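Long-range contacts in endo-alpha-mannosidase (Bacteroides thetaiotaomicron, PDB 4ACZ), which probably hydrolyses internal alpha-mannosidic linkages in mannose-containing glycans, as a family 99 glycoside hydrolase built on a TIM barrel: residues L229-L234 with F254-T259; T37-T42 with Y366-F371; K187-I192 with L223-T228. All coordinates share one frame; numbering follows the deposited sequence.

Contact 1: residues L229-L234 with F254-T259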
ATOM      1  N   LEU B 229      -0.488  14.926  -3.302  1.00 19.47           N
ATOM      2  CA  LEU B 229      -1.779  14.944  -3.979  1.00 21.24           C
ATOM      3  C   LEU B 229      -1.684  15.700  -5.288  1.00 21.87           C
ATOM      4  O   LEU B 229      -2.420  15.423  -6.235  1.00 22.08           O
ATOM      5  CB  LEU B 229      -2.868  15.571  -3.090  1.00 22.38           C
ATOM      6  CG  LEU B 229      -3.127  14.830  -1.772  1.00 22.81           C
ATOM      7  CD1 LEU B 229      -4.096  15.636  -0.909  1.00 24.30           C
ATOM      8  CD2 LEU B 229      -3.671  13.431  -2.050  1.00 23.67           C
ATOM      9  N   LYS B 230      -0.772  16.656  -5.340  1.00 21.90           N
ATOM     10  CA  LYS B 230      -0.637  17.457  -6.531  1.00 22.42           C
ATOM     11  C   LYS B 230       0.758  18.005  -6.727  1.00 22.98           C
ATOM     12  O   LYS B 230       1.510  18.277  -5.757  1.00 20.38           O
ATOM     13  CB  LYS B 230      -1.690  18.570  -6.581  1.00 25.13           C
ATOM     14  CG  LYS B 230      -1.800  19.425  -5.338  1.00 26.98           C
ATOM     15  CD  LYS B 230      -2.941  20.437  -5.454  1.00 28.40           C
ATOM     16  CE  LYS B 230      -4.274  19.838  -5.074  1.00 28.52           C
ATOM     17  NZ  LYS B 230      -5.330  20.880  -5.243  1.00 30.66           N
ATOM     18  N   GLU B 231       1.108  18.143  -8.002  1.00 21.70           N
ATOM     19  CA  GLU B 231       2.416  18.641  -8.373  1.00 23.27           C
ATOM     20  C   GLU B 231       2.729  20.019  -7.839  1.00 22.31           C
ATOM     21  O   GLU B 231       3.868  20.280  -7.482  1.00 23.12           O
ATOM     22  CB  GLU B 231       2.579  18.642  -9.886  1.00 23.71           C
ATOM     23  CG  GLU B 231       3.410  17.497 -10.322  1.00 25.16           C
ATOM     24  CD  GLU B 231       3.834  17.599 -11.773  1.00 26.40           C
ATOM     25  OE1 GLU B 231       2.940  17.483 -12.631  1.00 26.34           O
ATOM     26  OE2 GLU B 231       5.060  17.753 -12.024  1.00 27.41           O
ATOM     27  N   SER B 232       1.727  20.895  -7.777  1.00 22.38           N
ATOM     28  CA  SER B 232       1.962  22.266  -7.305  1.00 22.66           C
ATOM     29  C   SER B 232       2.356  22.278  -5.828  1.00 23.03           C
ATOM     30  O   SER B 232       2.896  23.275  -5.317  1.00 22.39           O
ATOM     31  CB  SER B 232       0.754  23.159  -7.576  1.00 23.27           C
ATOM     32  OG  SER B 232      -0.398  22.751  -6.858  1.00 24.45           O
ATOM     33  N   GLU B 233       2.091  21.157  -5.151  1.00 21.08           N
ATOM     34  CA  GLU B 233       2.415  21.003  -3.727  1.00 20.56           C
ATOM     35  C   GLU B 233       3.692  20.192  -3.449  1.00 19.96           C
ATOM     36  O   GLU B 233       3.976  19.842  -2.303  1.00 19.29           O
ATOM     37  CB  GLU B 233       1.224  20.389  -2.976  1.00 20.64           C
ATOM     38  CG  GLU B 233       0.038  21.319  -2.807  1.00 21.93           C
ATOM     39  CD  GLU B 233      -1.180  20.618  -2.208  1.00 23.40           C
ATOM     40  OE1 GLU B 233      -1.070  19.431  -1.844  1.00 23.77           O
ATOM     41  OE2 GLU B 233      -2.252  21.245  -2.105  1.00 24.08           O
ATOM     42  N   LEU B 234       4.476  19.905  -4.483  1.00 19.75           N
ATOM     43  CA  LEU B 234       5.745  19.205  -4.268  1.00 20.55           C
ATOM     44  C   LEU B 234       6.737  19.993  -3.370  1.00 20.47           C
ATOM     45  O   LEU B 234       7.448  19.369  -2.576  1.00 20.18           O
ATOM     46  CB  LEU B 234       6.389  18.766  -5.592  1.00 20.84           C
ATOM     47  CG  LEU B 234       5.688  17.635  -6.350  1.00 21.46           C
ATOM     48  CD1 LEU B 234       6.272  17.509  -7.757  1.00 21.65           C
ATOM     49  CD2 LEU B 234       5.791  16.302  -5.587  1.00 21.70           C
ATOM     50  N   PHE B 254      -7.901  10.610 -10.192  1.00 18.79           N
ATOM     51  CA  PHE B 254      -8.492  10.968  -8.888  1.00 18.94           C
ATOM     52  C   PHE B 254      -7.780  12.171  -8.268  1.00 19.61           C
ATOM     53  O   PHE B 254      -8.427  13.108  -7.804  1.00 20.58           O
ATOM     54  CB  PHE B 254      -8.511   9.800  -7.894  1.00 18.89           C
ATOM     55  CG  PHE B 254      -9.092  10.167  -6.548  1.00 18.67           C
ATOM     56  CD1 PHE B 254     -10.433  10.526  -6.431  1.00 18.54           C
ATOM     57  CD2 PHE B 254      -8.300  10.159  -5.402  1.00 18.76           C
ATOM     58  CE1 PHE B 254     -10.976  10.887  -5.188  1.00 18.85           C
ATOM     59  CE2 PHE B 254      -8.840  10.531  -4.155  1.00 19.40           C
ATOM     60  CZ  PHE B 254     -10.187  10.881  -4.061  1.00 18.15           C
ATOM     61  N   THR B 255      -6.449  12.152  -8.269  1.00 19.07           N
ATOM     62  CA  THR B 255      -5.689  13.339  -7.910  1.00 17.94           C
ATOM     63  C   THR B 255      -4.827  13.718  -9.094  1.00 18.58           C
ATOM     64  O   THR B 255      -4.638  12.918 -10.021  1.00 19.04           O
ATOM     65  CB  THR B 255      -4.797  13.138  -6.652  1.00 17.56           C
ATOM     66  OG1 THR B 255      -3.803  12.141  -6.915  1.00 17.65           O
ATOM     67  CG2 THR B 255      -5.630  12.714  -5.424  1.00 17.08           C
ATOM     68  N   ASN B 256      -4.313  14.937  -9.064  1.00 19.63           N
ATOM     69  CA  ASN B 256      -3.301  15.388 -10.020  1.00 19.74           C
ATOM     70  C   ASN B 256      -2.082  14.449  -9.998  1.00 19.09           C
ATOM     71  O   ASN B 256      -1.575  14.076 -11.056  1.00 18.65           O
ATOM     72  CB  ASN B 256      -2.880  16.825  -9.679  1.00 20.68           C
ATOM     73  CG  ASN B 256      -1.750  17.329 -10.558  1.00 23.24           C
ATOM     74  OD1 ASN B 256      -0.592  17.344 -10.150  1.00 24.87           O
ATOM     75  ND2 ASN B 256      -2.079  17.718 -11.774  1.00 23.14           N
ATOM     76  N   ALA B 257      -1.623  14.073  -8.791  1.00 18.23           N
ATOM     77  CA  ALA B 257      -0.468  13.164  -8.627  1.00 17.32           C
ATOM     78  C   ALA B 257      -0.721  11.736  -9.130  1.00 16.87           C
ATOM     79  O   ALA B 257       0.214  11.037  -9.495  1.00 17.26           O
ATOM     80  CB  ALA B 257       0.018  13.133  -7.138  1.00 17.70           C
ATOM     81  N   SER B 258      -1.974  11.298  -9.122  1.00 17.37           N
ATOM     82  CA  SER B 258      -2.313   9.964  -9.594  1.00 18.50           C
ATOM     83  C   SER B 258      -2.776   9.973 -11.064  1.00 18.90           C
ATOM     84  O   SER B 258      -3.484   9.067 -11.510  1.00 19.04           O
ATOM     85  CB  SER B 258      -3.313   9.278  -8.650  1.00 18.44           C
ATOM     86  OG  SER B 258      -4.636   9.715  -8.890  1.00 19.00           O
ATOM     87  N   THR B 259      -2.361  11.007 -11.802  1.00 19.57           N
ATOM     88  CA  THR B 259      -2.550  11.087 -13.253  1.00 19.92           C
ATOM     89  C   THR B 259      -1.220  10.734 -13.921  1.00 19.32           C
ATOM     90  O   THR B 259      -0.267  11.515 -13.867  1.00 20.39           O
ATOM     91  CB  THR B 259      -3.028  12.491 -13.703  1.00 21.06           C
ATOM     92  OG1 THR B 259      -4.138  12.897 -12.892  1.00 22.04           O
ATOM     93  CG2 THR B 259      -3.458  12.497 -15.196  1.00 21.04           C
TER
HETATM   94  O   HOH W   1      -5.358  16.727  -7.337  1.00 25.50           O
HETATM   95  O   HOH W   2      -0.731  20.357  -9.468  1.00 26.40           O

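Contact 2: residues T37-T42 with Y366-F371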
ATOM      1  N   THR B  37      13.764 -14.278  -8.837  1.00 39.13           N
ATOM      2  CA  THR B  37      13.929 -13.031  -9.651  1.00 35.74           C
ATOM      3  C   THR B  37      13.381 -11.808  -8.889  1.00 34.63           C
ATOM      4  O   THR B  37      13.105 -10.760  -9.492  1.00 35.63           O
ATOM      5  CB  THR B  37      13.226 -13.170 -11.022  1.00 35.66           C
ATOM      6  N   LEU B  38      13.256 -11.970  -7.564  1.00 29.87           N
ATOM      7  CA  LEU B  38      12.613 -11.032  -6.645  1.00 27.02           C
ATOM      8  C   LEU B  38      13.167  -9.587  -6.680  1.00 26.54           C
ATOM      9  O   LEU B  38      14.351  -9.356  -6.414  1.00 27.64           O
ATOM     10  CB  LEU B  38      12.694 -11.608  -5.231  1.00 24.77           C
ATOM     11  CG  LEU B  38      11.463 -11.678  -4.327  1.00 23.95           C
ATOM     12  CD1 LEU B  38      10.316 -12.489  -4.926  1.00 23.00           C
ATOM     13  CD2 LEU B  38      11.831 -12.238  -2.966  1.00 23.12           C
ATOM     14  N   ASP B  39      12.314  -8.613  -6.989  1.00 23.49           N
ATOM     15  CA  ASP B  39      12.801  -7.238  -7.115  1.00 21.95           C
ATOM     16  C   ASP B  39      12.673  -6.398  -5.839  1.00 20.81           C
ATOM     17  O   ASP B  39      11.572  -6.186  -5.355  1.00 21.87           O
ATOM     18  CB  ASP B  39      12.124  -6.508  -8.274  1.00 21.03           C
ATOM     19  CG  ASP B  39      12.784  -5.170  -8.564  1.00 20.74           C
ATOM     20  OD1 ASP B  39      13.887  -5.182  -9.141  1.00 20.64           O
ATOM     21  OD2 ASP B  39      12.223  -4.119  -8.197  1.00 19.28           O
ATOM     22  N   ASP B  40      13.792  -5.905  -5.314  1.00 19.67           N
ATOM     23  CA  ASP B  40      13.780  -5.120  -4.063  1.00 19.19           C
ATOM     24  C   ASP B  40      13.480  -3.605  -4.241  1.00 18.37           C
ATOM     25  O   ASP B  40      13.610  -2.821  -3.286  1.00 17.74           O
ATOM     26  CB  ASP B  40      15.065  -5.356  -3.245  1.00 19.57           C
ATOM     27  CG  ASP B  40      16.320  -4.929  -3.971  1.00 21.00           C
ATOM     28  OD1 ASP B  40      16.242  -4.135  -4.937  1.00 20.29           O
ATOM     29  OD2 ASP B  40      17.414  -5.380  -3.564  1.00 22.32           O
ATOM     30  N   HIS B  41      13.101  -3.203  -5.460  1.00 16.97           N
ATOM     31  CA  HIS B  41      12.634  -1.846  -5.725  1.00 16.48           C
ATOM     32  C   HIS B  41      11.163  -1.844  -6.101  1.00 15.39           C
ATOM     33  O   HIS B  41      10.630  -0.816  -6.540  1.00 14.74           O
ATOM     34  CB  HIS B  41      13.434  -1.189  -6.853  1.00 17.53           C
ATOM     35  CG  HIS B  41      14.657  -0.459  -6.394  1.00 18.66           C
ATOM     36  ND1 HIS B  41      15.586  -1.019  -5.545  1.00 20.11           N
ATOM     37  CD2 HIS B  41      15.143   0.759  -6.729  1.00 18.56           C
ATOM     38  CE1 HIS B  41      16.577  -0.167  -5.358  1.00 19.11           C
ATOM     39  NE2 HIS B  41      16.334   0.916  -6.070  1.00 19.02           N
ATOM     40  N   THR B  42      10.505  -2.993  -5.935  1.00 14.41           N
ATOM     41  CA  THR B  42       9.065  -3.089  -6.171  1.00 13.82           C
ATOM     42  C   THR B  42       8.364  -3.436  -4.859  1.00 13.84           C
ATOM     43  O   THR B  42       8.670  -4.451  -4.227  1.00 13.57           O
ATOM     44  CB  THR B  42       8.714  -4.128  -7.244  1.00 13.89           C
ATOM     45  OG1 THR B  42       9.469  -3.855  -8.437  1.00 14.09           O
ATOM     46  CG2 THR B  42       7.199  -4.074  -7.562  1.00 13.73           C
ATOM     47  N   TYR B 366       5.648  -9.961 -15.141  1.00 17.24           N
ATOM     48  CA  TYR B 366       5.974  -9.452 -16.479  1.00 18.25           C
ATOM     49  C   TYR B 366       6.433  -7.979 -16.398  1.00 18.26           C
ATOM     50  O   TYR B 366       7.474  -7.625 -16.959  1.00 18.17           O
ATOM     51  CB  TYR B 366       4.764  -9.602 -17.422  1.00 19.35           C
ATOM     52  CG  TYR B 366       4.931  -8.848 -18.729  1.00 21.53           C
ATOM     53  CD1 TYR B 366       5.634  -9.412 -19.802  1.00 22.13           C
ATOM     54  CD2 TYR B 366       4.411  -7.564 -18.883  1.00 22.15           C
ATOM     55  CE1 TYR B 366       5.811  -8.707 -20.994  1.00 23.14           C
ATOM     56  CE2 TYR B 366       4.588  -6.851 -20.065  1.00 23.06           C
ATOM     57  CZ  TYR B 366       5.284  -7.435 -21.113  1.00 23.32           C
ATOM     58  OH  TYR B 366       5.439  -6.731 -22.279  1.00 25.60           O
ATOM     59  N   TRP B 367       5.666  -7.127 -15.702  1.00 17.21           N
ATOM     60  CA  TRP B 367       6.043  -5.712 -15.601  1.00 16.96           C
ATOM     61  C   TRP B 367       7.301  -5.491 -14.795  1.00 16.97           C
ATOM     62  O   TRP B 367       8.121  -4.640 -15.163  1.00 17.53           O
ATOM     63  CB  TRP B 367       4.893  -4.822 -15.121  1.00 17.11           C
ATOM     64  CG  TRP B 367       3.860  -4.689 -16.161  1.00 17.12           C
ATOM     65  CD1 TRP B 367       2.569  -5.135 -16.098  1.00 16.66           C
ATOM     66  CD2 TRP B 367       4.032  -4.113 -17.461  1.00 16.98           C
ATOM     67  NE1 TRP B 367       1.923  -4.861 -17.286  1.00 16.98           N
ATOM     68  CE2 TRP B 367       2.799  -4.241 -18.139  1.00 17.18           C
ATOM     69  CE3 TRP B 367       5.112  -3.497 -18.119  1.00 17.71           C
ATOM     70  CZ2 TRP B 367       2.604  -3.771 -19.452  1.00 16.71           C
ATOM     71  CZ3 TRP B 367       4.925  -3.027 -19.424  1.00 17.67           C
ATOM     72  CH2 TRP B 367       3.677  -3.170 -20.073  1.00 17.34           C
ATOM     73  N   VAL B 368       7.469  -6.265 -13.717  1.00 17.08           N
ATOM     74  CA  VAL B 368       8.701  -6.228 -12.929  1.00 16.82           C
ATOM     75  C   VAL B 368       9.926  -6.515 -13.811  1.00 17.77           C
ATOM     76  O   VAL B 368      10.949  -5.840 -13.707  1.00 16.46           O
ATOM     77  CB  VAL B 368       8.679  -7.235 -11.739  1.00 16.39           C
ATOM     78  CG1 VAL B 368      10.059  -7.297 -11.068  1.00 15.34           C
ATOM     79  CG2 VAL B 368       7.589  -6.867 -10.719  1.00 15.77           C
ATOM     80  N   ASP B 369       9.812  -7.528 -14.661  1.00 19.42           N
ATOM     81  CA  ASP B 369      10.875  -7.860 -15.607  1.00 21.93           C
ATOM     82  C   ASP B 369      11.167  -6.680 -16.550  1.00 21.23           C
ATOM     83  O   ASP B 369      12.325  -6.342 -16.787  1.00 21.78           O
ATOM     84  CB  ASP B 369      10.495  -9.106 -16.420  1.00 25.04           C
ATOM     85  CG  ASP B 369      11.550  -9.456 -17.464  1.00 30.78           C
ATOM     86  OD1 ASP B 369      12.612  -9.997 -17.079  1.00 34.21           O
ATOM     87  OD2 ASP B 369      11.332  -9.172 -18.664  1.00 32.72           O
ATOM     88  N   GLU B 370      10.113  -6.061 -17.081  1.00 21.49           N
ATOM     89  CA  GLU B 370      10.239  -4.868 -17.936  1.00 22.15           C
ATOM     90  C   GLU B 370      10.878  -3.683 -17.204  1.00 22.44           C
ATOM     91  O   GLU B 370      11.659  -2.925 -17.787  1.00 20.29           O
ATOM     92  CB  GLU B 370       8.875  -4.455 -18.483  1.00 23.73           C
ATOM     93  CG  GLU B 370       8.241  -5.471 -19.422  1.00 24.61           C
ATOM     94  CD  GLU B 370       9.050  -5.636 -20.695  1.00 27.21           C
ATOM     95  OE1 GLU B 370       9.362  -4.616 -21.324  1.00 29.12           O
ATOM     96  OE2 GLU B 370       9.391  -6.775 -21.057  1.00 29.78           O
ATOM     97  N   PHE B 371      10.536  -3.542 -15.921  1.00 21.53           N
ATOM     98  CA  PHE B 371      11.079  -2.493 -15.049  1.00 21.15           C
ATOM     99  C   PHE B 371      12.591  -2.680 -14.917  1.00 22.08           C
ATOM    100  O   PHE B 371      13.357  -1.723 -15.068  1.00 21.40           O
ATOM    101  CB  PHE B 371      10.381  -2.585 -13.673  1.00 20.83           C
ATOM    102  CG  PHE B 371      10.880  -1.606 -12.635  1.00 21.14           C
ATOM    103  CD1 PHE B 371      10.948  -0.237 -12.901  1.00 20.74           C
ATOM    104  CD2 PHE B 371      11.211  -2.056 -11.355  1.00 21.86           C
ATOM    105  CE1 PHE B 371      11.372   0.667 -11.920  1.00 20.85           C
ATOM    106  CE2 PHE B 371      11.630  -1.161 -10.369  1.00 22.29           C
ATOM    107  CZ  PHE B 371      11.700   0.210 -10.659  1.00 21.39           C
TER

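Contact 3: residues K187-I192 with L223-T228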
ATOM      1  N   LYS B 187      19.176   2.257   4.380  1.00 19.01           N
ATOM      2  CA  LYS B 187      18.191   2.861   5.315  1.00 18.83           C
ATOM      3  C   LYS B 187      16.792   2.254   5.232  1.00 17.69           C
ATOM      4  O   LYS B 187      16.350   1.874   4.141  1.00 17.95           O
ATOM      5  CB  LYS B 187      18.129   4.381   5.104  1.00 20.05           C
ATOM      6  CG  LYS B 187      19.346   5.139   5.702  1.00 21.71           C
ATOM      7  CD  LYS B 187      19.328   6.657   5.387  1.00 21.89           C
ATOM      8  CE  LYS B 187      19.833   6.931   3.972  1.00 22.07           C
ATOM      9  NZ  LYS B 187      19.959   8.404   3.717  1.00 22.36           N
ATOM     10  N   PRO B 188      16.090   2.158   6.384  1.00 16.80           N
ATOM     11  CA  PRO B 188      14.675   1.795   6.389  1.00 16.49           C
ATOM     12  C   PRO B 188      13.878   2.814   5.596  1.00 16.70           C
ATOM     13  O   PRO B 188      14.282   3.968   5.497  1.00 15.71           O
ATOM     14  CB  PRO B 188      14.262   1.923   7.872  1.00 17.06           C
ATOM     15  CG  PRO B 188      15.519   1.997   8.654  1.00 17.60           C
ATOM     16  CD  PRO B 188      16.576   2.547   7.730  1.00 16.69           C
ATOM     17  N   LEU B 189      12.752   2.381   5.041  1.00 17.20           N
ATOM     18  CA  LEU B 189      11.904   3.233   4.217  1.00 17.45           C
ATOM     19  C   LEU B 189      10.510   3.296   4.823  1.00 16.74           C
ATOM     20  O   LEU B 189       9.927   2.260   5.101  1.00 16.07           O
ATOM     21  CB  LEU B 189      11.833   2.641   2.810  1.00 19.28           C
ATOM     22  CG  LEU B 189      11.129   3.421   1.707  1.00 20.49           C
ATOM     23  CD1 LEU B 189      12.119   4.215   0.921  1.00 21.83           C
ATOM     24  CD2 LEU B 189      10.483   2.430   0.764  1.00 22.03           C
ATOM     25  N   PHE B 190       9.981   4.503   5.040  1.00 15.88           N
ATOM     26  CA  PHE B 190       8.628   4.643   5.591  1.00 15.76           C
ATOM     27  C   PHE B 190       7.742   5.434   4.656  1.00 15.27           C
ATOM     28  O   PHE B 190       8.111   6.523   4.232  1.00 15.94           O
ATOM     29  CB  PHE B 190       8.641   5.338   6.966  1.00 15.58           C
ATOM     30  CG  PHE B 190       9.286   4.530   8.063  1.00 16.15           C
ATOM     31  CD1 PHE B 190      10.659   4.608   8.290  1.00 16.29           C
ATOM     32  CD2 PHE B 190       8.516   3.694   8.883  1.00 16.61           C
ATOM     33  CE1 PHE B 190      11.267   3.856   9.306  1.00 16.34           C
ATOM     34  CE2 PHE B 190       9.107   2.939   9.904  1.00 16.24           C
ATOM     35  CZ  PHE B 190      10.485   3.026  10.128  1.00 16.28           C
ATOM     36  N   PHE B 191       6.572   4.889   4.337  1.00 14.92           N
ATOM     37  CA  PHE B 191       5.522   5.661   3.670  1.00 14.39           C
ATOM     38  C   PHE B 191       4.630   6.308   4.709  1.00 14.15           C
ATOM     39  O   PHE B 191       4.341   5.704   5.739  1.00 14.07           O
ATOM     40  CB  PHE B 191       4.695   4.781   2.751  1.00 13.72           C
ATOM     41  CG  PHE B 191       5.462   4.228   1.593  1.00 13.71           C
ATOM     42  CD1 PHE B 191       5.549   4.944   0.399  1.00 13.43           C
ATOM     43  CD2 PHE B 191       6.111   2.992   1.697  1.00 13.82           C
ATOM     44  CE1 PHE B 191       6.258   4.439  -0.689  1.00 13.24           C
ATOM     45  CE2 PHE B 191       6.828   2.462   0.601  1.00 13.84           C
ATOM     46  CZ  PHE B 191       6.909   3.188  -0.585  1.00 13.50           C
ATOM     47  N   ILE B 192       4.205   7.539   4.451  1.00 14.33           N
ATOM     48  CA  ILE B 192       3.374   8.250   5.415  1.00 14.60           C
ATOM     49  C   ILE B 192       2.128   8.756   4.712  1.00 14.89           C
ATOM     50  O   ILE B 192       2.165   9.772   3.991  1.00 14.16           O
ATOM     51  CB  ILE B 192       4.098   9.427   6.120  1.00 14.96           C
ATOM     52  CG1 ILE B 192       5.374   8.951   6.825  1.00 15.15           C
ATOM     53  CG2 ILE B 192       3.137  10.102   7.144  1.00 14.56           C
ATOM     54  CD1 ILE B 192       6.364  10.083   7.144  1.00 14.91           C
ATOM     55  N   LEU B 223      14.428   6.718   5.247  1.00 16.91           N
ATOM     56  CA  LEU B 223      13.916   7.461   4.124  1.00 16.96           C
ATOM     57  C   LEU B 223      12.422   7.596   4.337  1.00 17.08           C
ATOM     58  O   LEU B 223      11.691   6.601   4.417  1.00 17.74           O
ATOM     59  CB  LEU B 223      14.226   6.757   2.801  1.00 17.04           C
ATOM     60  CG  LEU B 223      15.719   6.683   2.424  1.00 17.97           C
ATOM     61  CD1 LEU B 223      15.992   5.514   1.477  1.00 16.59           C
ATOM     62  CD2 LEU B 223      16.246   8.010   1.833  1.00 17.61           C
ATOM     63  N   PHE B 224      11.964   8.835   4.447  1.00 17.08           N
ATOM     64  CA  PHE B 224      10.574   9.095   4.761  1.00 16.20           C
ATOM     65  C   PHE B 224       9.867   9.691   3.579  1.00 16.14           C
ATOM     66  O   PHE B 224      10.248  10.767   3.076  1.00 15.86           O
ATOM     67  CB  PHE B 224      10.493   9.997   5.982  1.00 17.51           C
ATOM     68  CG  PHE B 224      11.218   9.432   7.171  1.00 17.47           C
ATOM     69  CD1 PHE B 224      10.589   8.496   7.994  1.00 17.20           C
ATOM     70  CD2 PHE B 224      12.536   9.804   7.433  1.00 17.37           C
ATOM     71  CE1 PHE B 224      11.257   7.944   9.075  1.00 17.27           C
ATOM     72  CE2 PHE B 224      13.218   9.267   8.515  1.00 18.09           C
ATOM     73  CZ  PHE B 224      12.578   8.330   9.343  1.00 17.52           C
ATOM     74  N   ILE B 225       8.821   8.975   3.163  1.00 14.97           N
ATOM     75  CA  ILE B 225       8.123   9.215   1.918  1.00 14.71           C
ATOM     76  C   ILE B 225       6.697   9.689   2.160  1.00 14.96           C
ATOM     77  O   ILE B 225       5.830   8.905   2.580  1.00 14.83           O
ATOM     78  CB  ILE B 225       8.080   7.918   1.043  1.00 14.14           C
ATOM     79  CG1 ILE B 225       9.458   7.214   1.000  1.00 13.63           C
ATOM     80  CG2 ILE B 225       7.447   8.203  -0.318  1.00 13.58           C
ATOM     81  CD1 ILE B 225      10.640   8.055   0.443  1.00 13.19           C
ATOM     82  N   GLY B 226       6.452  10.963   1.843  1.00 14.99           N
ATOM     83  CA  GLY B 226       5.147  11.577   2.081  1.00 16.03           C
ATOM     84  C   GLY B 226       4.189  11.426   0.918  1.00 16.26           C
ATOM     85  O   GLY B 226       4.613  11.281  -0.221  1.00 16.29           O
ATOM     86  N   LEU B 227       2.895  11.455   1.209  1.00 16.71           N
ATOM     87  CA  LEU B 227       1.875  11.368   0.158  1.00 17.24           C
ATOM     88  C   LEU B 227       1.741  12.734  -0.504  1.00 18.19           C
ATOM     89  O   LEU B 227       1.522  13.734   0.181  1.00 18.51           O
ATOM     90  CB  LEU B 227       0.523  10.916   0.734  1.00 17.07           C
ATOM     91  CG  LEU B 227      -0.656  10.849  -0.268  1.00 17.90           C
ATOM     92  CD1 LEU B 227      -0.351   9.916  -1.429  1.00 17.55           C
ATOM     93  CD2 LEU B 227      -1.982  10.469   0.381  1.00 18.06           C
ATOM     94  N   THR B 228       1.911  12.777  -1.824  1.00 18.25           N
ATOM     95  CA  THR B 228       1.641  13.990  -2.586  1.00 19.17           C
ATOM     96  C   THR B 228       0.305  13.856  -3.324  1.00 19.96           C
ATOM     97  O   THR B 228       0.001  12.787  -3.887  1.00 20.28           O
ATOM     98  CB  THR B 228       2.784  14.333  -3.579  1.00 18.79           C
ATOM     99  OG1 THR B 228       2.460  15.543  -4.256  1.00 19.22           O
ATOM    100  CG2 THR B 228       2.972  13.228  -4.615  1.00 18.86           C
TER

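Contact 1: residues L229-L234 with F254-T259
Asn256 reaches across to Glu231 with its amide oxygen, and OD1 takes the backbone N-H of Glu231 at 2.9 Å in a nearly straight bond (173° at the hydrogen), the donor tilted somewhat from the amide's carbonyl plane. With CG anti to the backbone N of Asn256 (chi1 175°), the amide swings out from its own turn and over the other loop. On the way there, CB of Asn256 rests on CB of Lys230, 3.7 Å away. A water adds a second, weak bond to OD1 while accepting from Ser232 N, so two successive N-H groups of the 229-234 loop are tied to one oxygen, the second through the water.

The other direct bond is all backbone: Ala257 N donates to Leu229 O at 3.0 Å, coming from above the carbonyl plane. CB of Thr255 packs against that same oxygen, and a second water, 2.7 Å from Asn256 N as its acceptor, bonds weakly to Leu229 O. Beside this, Leu229 CD2 meets Thr255 CG2 at 4.0 Å, a small apolar patch.

Behind these groups stands a well-braced type I turn, Asn256 to Thr259. Thr255 OG1 accepts from Ser258 N (3.0 Å), an ST motif; Thr255 N returns the favour to Ser258 OG (3.1 Å), and Thr259 OG1 donates to Thr255 O (2.9 Å). These bonds probably help to fix the angle at which Asn256 and Ala257 face the partner loop.

Further out, the carboxylate of Glu231 bonds to Ser265, and Ala257 and Glu231 both lean on Met266 of helix 263-272. The two loops follow neighbouring barrel strands, 223-227 and 244-246, and meet at the surface, before helices 235-240 and 263-272 respectively.

Contact 2: residues T37-T42 with Y366-F371
This corner leads into the first barrel strand, 42-46, and packs against the last helix, 359-376, joining a segment at the start of the modelled chain to the helix near its end. Asp39 opens a type I turn that runs to Thr42, and its side chain shapes it. A chi1 of -170° puts CG opposite the backbone N and brings the carboxylate back over the turn: OD2 accepts from His41 N at 3.0 Å, an Asx turn, and from Thr42 OG1 at 2.8 Å. The two donors come from opposite faces of the carboxylate plane.

The helix supplies Val368 and Phe371. Val368 CG1 touches Asp39 CB at 3.6 Å. The Phe371 ring turns its edge to Asp39 and His41, with CE2 3.7 Å from Asp39 OD2 and 4.0 Å from His41 CB. Thr42 OG1 lies 3.8 Å from Phe371 CD2. Carboxylate and ring planes stand 79° apart. Phe371 also packs on Ile322 of the last barrel strand, and Asp39 OD1 makes a salt bridge with Arg372, the next residue of the helix.

Replacing Asp39 with an alanine would probably leave His41 N and Thr42 OG1 without their common acceptor and Arg372 without this counter-charge. Two donors and an arginine accommodate the buried carboxylate, and the ring's edge meets OD2, which probably suits a carboxylate better than the electron-rich face would.

Contact 3: residues K187-I192 with L223-T228
Leu223 O is approached by two groups of the neighbouring strand: Phe190 N donates to it at 2.8 Å, and the CA-H of Leu189 makes a C-H...O contact with CA 3.4 Å away. Ile225 O is met in the same manner by Ile192 N and the CA of Phe191. In return, Pro188 O accepts from Leu223 N and Phe190 O from Ile225 N. The pairing fades at its end, where Leu227 N reaches Ile192 O only weakly, at 3.3 Å.

Strands 189-192 and 223-227 are the parallel pair of a beta-alpha-beta unit, joined through helix 200-207. On the side facing the helices, Phe190 and Phe224 point the same way, their planes 11° apart but slid so that the rings barely overlap; CD1 of Phe190 is 3.5 Å from CE1 of Phe224. On the inner side, Leu189 CD1 sits 3.8 Å from Leu223 CB and 4.0 Å from Ile225 CG1, while Ile225 CG2 lies against Phe191 CD1 at 3.8 Å.

The backbone groups facing each other are paired here, while those of Phe191, Phe224 and Gly226 bond to the chain on the outer flanks; mostly hydrocarbon is left for the barrel interior and the helical layer.

All three contacts belong to one TIM-barrel fold. Contact 2 spans nearly the whole modelled chain, from the approach to the first strand to the last helix, and contacts 3 and 1 follow one another inside that loop. Contact 3 is part of the wall, strands 189-192 and 223-227; contact 1 joins the loops leaving strands 223-227 and 244-246. Their centres are about 17 Å apart, yet Ala257 CB lies 3.3 Å from Thr228 O. Contact 2 sits at the opposite end of the barrel, about 25 Å from contact 1 and about 20 Å from contact 3, centre to centre. Active sites of TIM barrels lie at the strands' C-terminal ends, so the catalytic site is probably at contact 1's end.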